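Local atomic coordinates of digeranylgeranylglycerophospholipid reductase (Sulfolobus acidocaldarius, PDB entry 4OPC), a protein that reduces the double bonds of the geranylgeranyl chains of archaeal membrane lipids, using one bound FAD, to give saturated phytanyl lipids. Residues A305-S308 / G309-A313; L330-M333 / N334-Y337. One frame throughout, in Å; residues are numbered along the deposited sequence. Where two conformers were deposited one is given.

Contact 1: residues A305-S308 / G309-A313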
ATOM      1  N   ALA A 305       3.689   2.284  -3.453  1.00 10.34           N
ATOM      2  CA  ALA A 305       4.109   3.625  -3.037  1.00 10.11           C
ATOM      3  C   ALA A 305       5.151   4.164  -4.005  1.00 11.49           C
ATOM      4  O   ALA A 305       5.063   5.315  -4.436  1.00 11.87           O
ATOM      5  CB  ALA A 305       4.686   3.599  -1.634  1.00 11.93           C
ATOM      6  N   MET A 306       6.155   3.348  -4.322  1.00 10.71           N
ATOM      7  CA  MET A 306       7.177   3.758  -5.294  1.00 12.39           C
ATOM      8  C   MET A 306       6.593   4.033  -6.681  1.00 12.28           C
ATOM      9  O   MET A 306       6.986   4.995  -7.334  1.00 13.10           O
ATOM     10  CB  MET A 306       8.301   2.731  -5.379  1.00 15.10           C
ATOM     11  CG  MET A 306       9.086   2.607  -4.071  1.00 13.97           C
ATOM     12  SD  MET A 306      10.615   1.682  -4.231  1.00 21.14           S
ATOM     13  CE  MET A 306       9.859   0.093  -4.420  1.00 18.08           C
ATOM     14  N   ILE A 307       5.652   3.200  -7.121  1.00 11.72           N
ATOM     15  CA  ILE A 307       4.979   3.463  -8.388  1.00 11.19           C
ATOM     16  C   ILE A 307       4.288   4.826  -8.326  1.00 11.74           C
ATOM     17  O   ILE A 307       4.386   5.624  -9.255  1.00 12.40           O
ATOM     18  CB  ILE A 307       3.958   2.361  -8.720  1.00 12.05           C
ATOM     19  CG1 ILE A 307       4.667   1.015  -8.928  1.00 13.14           C
ATOM     20  CG2 ILE A 307       3.157   2.761  -9.954  1.00 13.34           C
ATOM     21  CD1 ILE A 307       3.700  -0.153  -9.161  1.00 14.08           C
ATOM     22  N   SER A 308       3.597   5.109  -7.232  1.00 11.24           N
ATOM     23  CA  SER A 308       2.911   6.392  -7.130  1.00 12.87           C
ATOM     24  C   SER A 308       3.891   7.578  -7.141  1.00 11.95           C
ATOM     25  O   SER A 308       3.576   8.608  -7.717  1.00 11.68           O
ATOM     26  CB  SER A 308       1.934   6.423  -5.934  1.00 12.59           C
ATOM     27  OG  SER A 308       2.608   6.465  -4.681  1.00 12.05           O
ATOM     28  N   GLY A 309       5.077   7.419  -6.554  1.00 11.20           N
ATOM     29  CA  GLY A 309       6.079   8.473  -6.609  1.00 11.98           C
ATOM     30  C   GLY A 309       6.584   8.696  -8.021  1.00 13.95           C
ATOM     31  O   GLY A 309       6.808   9.844  -8.441  1.00 14.43           O
ATOM     32  N   TYR A 310       6.803   7.602  -8.747  1.00 13.81           N
ATOM     33  CA  TYR A 310       7.163   7.650 -10.156  1.00 13.99           C
ATOM     34  C   TYR A 310       6.108   8.413 -10.966  1.00 12.54           C
ATOM     35  O   TYR A 310       6.443   9.295 -11.752  1.00 13.38           O
ATOM     36  CB  TYR A 310       7.374   6.222 -10.680  1.00 14.73           C
ATOM     37  CG  TYR A 310       7.381   6.061 -12.187  1.00 16.95           C
ATOM     38  CD1 TYR A 310       8.556   6.159 -12.906  1.00 21.39           C
ATOM     39  CD2 TYR A 310       6.204   5.777 -12.879  1.00 19.20           C
ATOM     40  CE1 TYR A 310       8.562   6.005 -14.285  1.00 28.91           C
ATOM     41  CE2 TYR A 310       6.199   5.622 -14.249  1.00 24.09           C
ATOM     42  CZ  TYR A 310       7.382   5.739 -14.946  1.00 27.91           C
ATOM     43  OH  TYR A 310       7.388   5.584 -16.314  1.00 37.31           O
ATOM     44  N   CYS A 311       4.838   8.079 -10.767  1.00 12.13           N
ATOM     45  CA  CYS A 311       3.781   8.733 -11.537  1.00 12.68           C
ATOM     46  C   CYS A 311       3.654  10.198 -11.155  1.00 13.94           C
ATOM     47  O   CYS A 311       3.376  11.042 -12.005  1.00 14.55           O
ATOM     48  CB  CYS A 311       2.440   8.027 -11.325  1.00 12.24           C
ATOM     49  SG  CYS A 311       2.327   6.397 -12.140  1.00 15.28           S
ATOM     50  N   ALA A 312       3.858  10.508  -9.877  1.00 12.71           N
ATOM     51  CA  ALA A 312       3.813  11.898  -9.451  1.00 11.79           C
ATOM     52  C   ALA A 312       4.907  12.715 -10.114  1.00 12.72           C
ATOM     53  O   ALA A 312       4.662  13.824 -10.592  1.00 12.85           O
ATOM     54  CB  ALA A 312       3.924  11.997  -7.941  1.00 13.90           C
ATOM     55  N   ALA A 313       6.117  12.169 -10.138  1.00 12.84           N
ATOM     56  CA  ALA A 313       7.230  12.870 -10.763  1.00 13.90           C
ATOM     57  C   ALA A 313       6.936  13.127 -12.241  1.00 14.83           C
ATOM     58  O   ALA A 313       7.186  14.228 -12.758  1.00 16.56           O
ATOM     59  CB  ALA A 313       8.504  12.082 -10.601  1.00 16.54           C
TER
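The edge of the Y310 ring, near its plane, meets the carbonyl oxygen of I307, with Y310 CD2 4.1 Å from I307 O, while L60 of helix 54-60 also touches this side chain. The backbone here is one alpha-helical run within helix 302-322: four successive i to i+4 bonds, from the amides of G309, Y310, C311 and A312 back to the carbonyls of A305, M306, I307 and S308, establish it. C311 N, for one, reaches I307 O at 2.9 Å. I307 O also lies 3.6 Å from C311 SG. That sulfur stands beside its own backbone N (chi1 -72°), and from there it forms the disulfide with C336. I307 itself touches the bound phospholipid, and A305 lies close to the flavin cofactor. S308 OG folds back between its own N and carbonyl carbon (chi1 71°), reaching A305 O and hydrogen-bonded also to G288 N. An alanine at S308 would remove both links and would probably leave G288 N without this partner. A305 O has two donors: G309 N at 3.0 Å and S308 OG at 2.7 Å, the hydroxyl tilted 25° from the carbonyl plane.

Contact 2: residues L330-M333 / N334-Y337; sequences LWDM and NICY
N334 sets its amide nitrogen over one face of the W331 indole. ND2 stands 3.3 Å above the ring plane, offset toward the rim, and its shortest approach is 3.4 Å to W331 CE3. The amide and ring planes are 79° apart, so the amide meets the face steeply with its nitrogen and is not stacked flat on it. Two torsions bring the groups together: W331 CG is anti to its backbone N (chi1 -154°), and N334 CG lies beside its own N (chi1 -72°). The amide is fixed at both ends from outside, ND2 by T278 OG1 and OD1 by M279 N, while W331 NE1 is hydrogen-bonded to P428 O. I335 approaches the indole obliquely, its CD1 4.2 Å from W331 CD1. These groups flank the N-terminal turn of the long helix 332-357, where W331 O receives two weak bonds, from N334 N and I335 N. Regular i to i+4 geometry follows: C336 N reaches D332 O at 2.8 Å, and Y337 N reaches M333 O at 2.9 Å. Farther round the helix, M333 brings its CE 4.2 Å from Y337 CB. M333 also touches C311 and A315 of helix 302-322. The Y337 side chain touches S304 and T293, and its hydroxyl is hydrogen-bonded to Q345 OE1.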
ATOM      1  N   LEU A 330      -2.419  18.298 -13.863  1.00 13.28           N
ATOM      2  CA  LEU A 330      -1.749  17.244 -13.114  1.00 13.24           C
ATOM      3  C   LEU A 330      -2.428  15.885 -13.314  1.00 13.62           C
ATOM      4  O   LEU A 330      -2.025  14.892 -12.712  1.00 14.37           O
ATOM      5  CB  LEU A 330      -1.737  17.615 -11.626  1.00 13.18           C
ATOM      6  CG  LEU A 330      -0.848  18.816 -11.277  1.00 12.74           C
ATOM      7  CD1 LEU A 330      -1.113  19.286  -9.866  1.00 14.11           C
ATOM      8  CD2 LEU A 330       0.624  18.485 -11.443  1.00 18.11           C
ATOM      9  N   TRP A 331      -3.440  15.848 -14.173  1.00 13.36           N
ATOM     10  CA  TRP A 331      -4.315  14.676 -14.311  1.00 13.69           C
ATOM     11  C   TRP A 331      -3.588  13.415 -14.769  1.00 16.04           C
ATOM     12  O   TRP A 331      -4.057  12.302 -14.516  1.00 14.25           O
ATOM     13  CB  TRP A 331      -5.457  15.003 -15.271  1.00 14.92           C
ATOM     14  CG  TRP A 331      -6.698  14.186 -15.051  1.00 15.00           C
ATOM     15  CD1 TRP A 331      -7.213  13.233 -15.881  1.00 17.16           C
ATOM     16  CD2 TRP A 331      -7.575  14.250 -13.918  1.00 15.69           C
ATOM     17  NE1 TRP A 331      -8.361  12.708 -15.341  1.00 17.23           N
ATOM     18  CE2 TRP A 331      -8.606  13.318 -14.138  1.00 16.65           C
ATOM     19  CE3 TRP A 331      -7.599  15.021 -12.750  1.00 16.31           C
ATOM     20  CZ2 TRP A 331      -9.640  13.119 -13.219  1.00 17.65           C
ATOM     21  CZ3 TRP A 331      -8.627  14.826 -11.842  1.00 15.29           C
ATOM     22  CH2 TRP A 331      -9.630  13.880 -12.080  1.00 16.24           C
ATOM     23  N   ASP A 332      -2.448  13.583 -15.434  0.58 17.28           N
ATOM     24  CA  ASP A 332      -1.650  12.435 -15.866  0.58 19.65           C
ATOM     25  C   ASP A 332      -1.225  11.566 -14.694  0.58 16.51           C
ATOM     26  O   ASP A 332      -0.908  10.390 -14.869  0.58 13.49           O
ATOM     27  CB  ASP A 332      -0.411  12.885 -16.640  0.58 20.52           C
ATOM     28  CG  ASP A 332      -0.716  13.230 -18.079  0.58 23.44           C
ATOM     29  OD1 ASP A 332      -1.813  12.876 -18.560  0.58 29.09           O
ATOM     30  OD2 ASP A 332       0.150  13.846 -18.729  0.58 34.89           O
ATOM     31  N   MET A 333      -1.210  12.145 -13.499  1.00 14.47           N
ATOM     32  CA  MET A 333      -0.936  11.372 -12.291  1.00 13.78           C
ATOM     33  C   MET A 333      -1.911  10.203 -12.220  1.00 14.79           C
ATOM     34  O   MET A 333      -1.515   9.052 -11.999  1.00 14.29           O
ATOM     35  CB  MET A 333      -1.093  12.235 -11.039  1.00 14.84           C
ATOM     36  CG  MET A 333      -1.091  11.435  -9.744  1.00 12.79           C
ATOM     37  SD  MET A 333       0.511  10.651  -9.456  1.00 14.71           S
ATOM     38  CE  MET A 333       0.083   9.439  -8.213  1.00 14.97           C
ATOM     39  N   ASN A 334      -3.187  10.509 -12.418  1.00 12.97           N
ATOM     40  CA  ASN A 334      -4.237   9.500 -12.356  1.00 12.84           C
ATOM     41  C   ASN A 334      -4.105   8.499 -13.488  1.00 14.13           C
ATOM     42  O   ASN A 334      -4.191   7.296 -13.267  1.00 14.99           O
ATOM     43  CB  ASN A 334      -5.606  10.157 -12.439  1.00 12.89           C
ATOM     44  CG  ASN A 334      -5.971  10.906 -11.185  1.00 13.88           C
ATOM     45  OD1 ASN A 334      -5.757  10.419 -10.083  1.00 15.26           O
ATOM     46  ND2 ASN A 334      -6.533  12.092 -11.349  1.00 13.84           N
ATOM     47  N   ILE A 335      -3.907   8.996 -14.703  1.00 14.64           N
ATOM     48  CA  ILE A 335      -3.802   8.109 -15.859  1.00 16.96           C
ATOM     49  C   ILE A 335      -2.644   7.121 -15.689  1.00 18.13           C
ATOM     50  O   ILE A 335      -2.812   5.905 -15.865  1.00 17.24           O
ATOM     51  CB  ILE A 335      -3.603   8.901 -17.151  1.00 19.25           C
ATOM     52  CG1 ILE A 335      -4.711   9.950 -17.333  1.00 21.21           C
ATOM     53  CG2 ILE A 335      -3.516   7.949 -18.342  1.00 19.38           C
ATOM     54  CD1 ILE A 335      -6.106   9.390 -17.248  1.00 22.44           C
ATOM     55  N   CYS A 336      -1.478   7.646 -15.325  1.00 15.33           N
ATOM     56  CA  CYS A 336      -0.284   6.830 -15.106  1.00 15.62           C
ATOM     57  C   CYS A 336      -0.516   5.819 -13.994  1.00 14.51           C
ATOM     58  O   CYS A 336      -0.283   4.616 -14.181  1.00 14.48           O
ATOM     59  CB  CYS A 336       0.913   7.734 -14.757  1.00 17.78           C
ATOM     60  SG  CYS A 336       2.462   6.913 -14.165  1.00 21.10           S
ATOM     61  N   TYR A 337      -0.998   6.280 -12.841  1.00 12.91           N
ATOM     62  CA  TYR A 337      -1.141   5.366 -11.710  1.00 12.10           C
ATOM     63  C   TYR A 337      -2.188   4.283 -11.937  1.00 12.73           C
ATOM     64  O   TYR A 337      -1.950   3.120 -11.598  1.00 12.80           O
ATOM     65  CB  TYR A 337      -1.400   6.100 -10.384  1.00 12.10           C
ATOM     66  CG  TYR A 337      -1.358   5.114  -9.261  1.00 11.68           C
ATOM     67  CD1 TYR A 337      -0.143   4.647  -8.769  1.00 12.30           C
ATOM     68  CD2 TYR A 337      -2.522   4.561  -8.747  1.00 13.02           C
ATOM     69  CE1 TYR A 337      -0.099   3.690  -7.769  1.00 11.38           C
ATOM     70  CE2 TYR A 337      -2.478   3.602  -7.751  1.00 12.79           C
ATOM     71  CZ  TYR A 337      -1.260   3.168  -7.272  1.00 11.28           C
ATOM     72  OH  TYR A 337      -1.185   2.203  -6.300  1.00 13.49           O
TER

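In the fold
Contact 1 comes first along the chain, inside helix 302-322; contact 2 follows after helix 327-330, at the start of helix 332-357. Their centres are about 10 Å apart, on the same side of the chain's centre. The two helices are joined covalently by the C311-C336 disulfide, with SG to SG 2.1 Å, and M333 SD packs 3.4 Å from A312 N beside it. Contact 1 is the deeper, its centre about 12 Å from the centre of the chain against 18 Å for contact 2. Its helix borders both the flavin and the bound lipid, so the disulfide ties a cofactor-lining helix to the helix that carries the lipid-binding Y341.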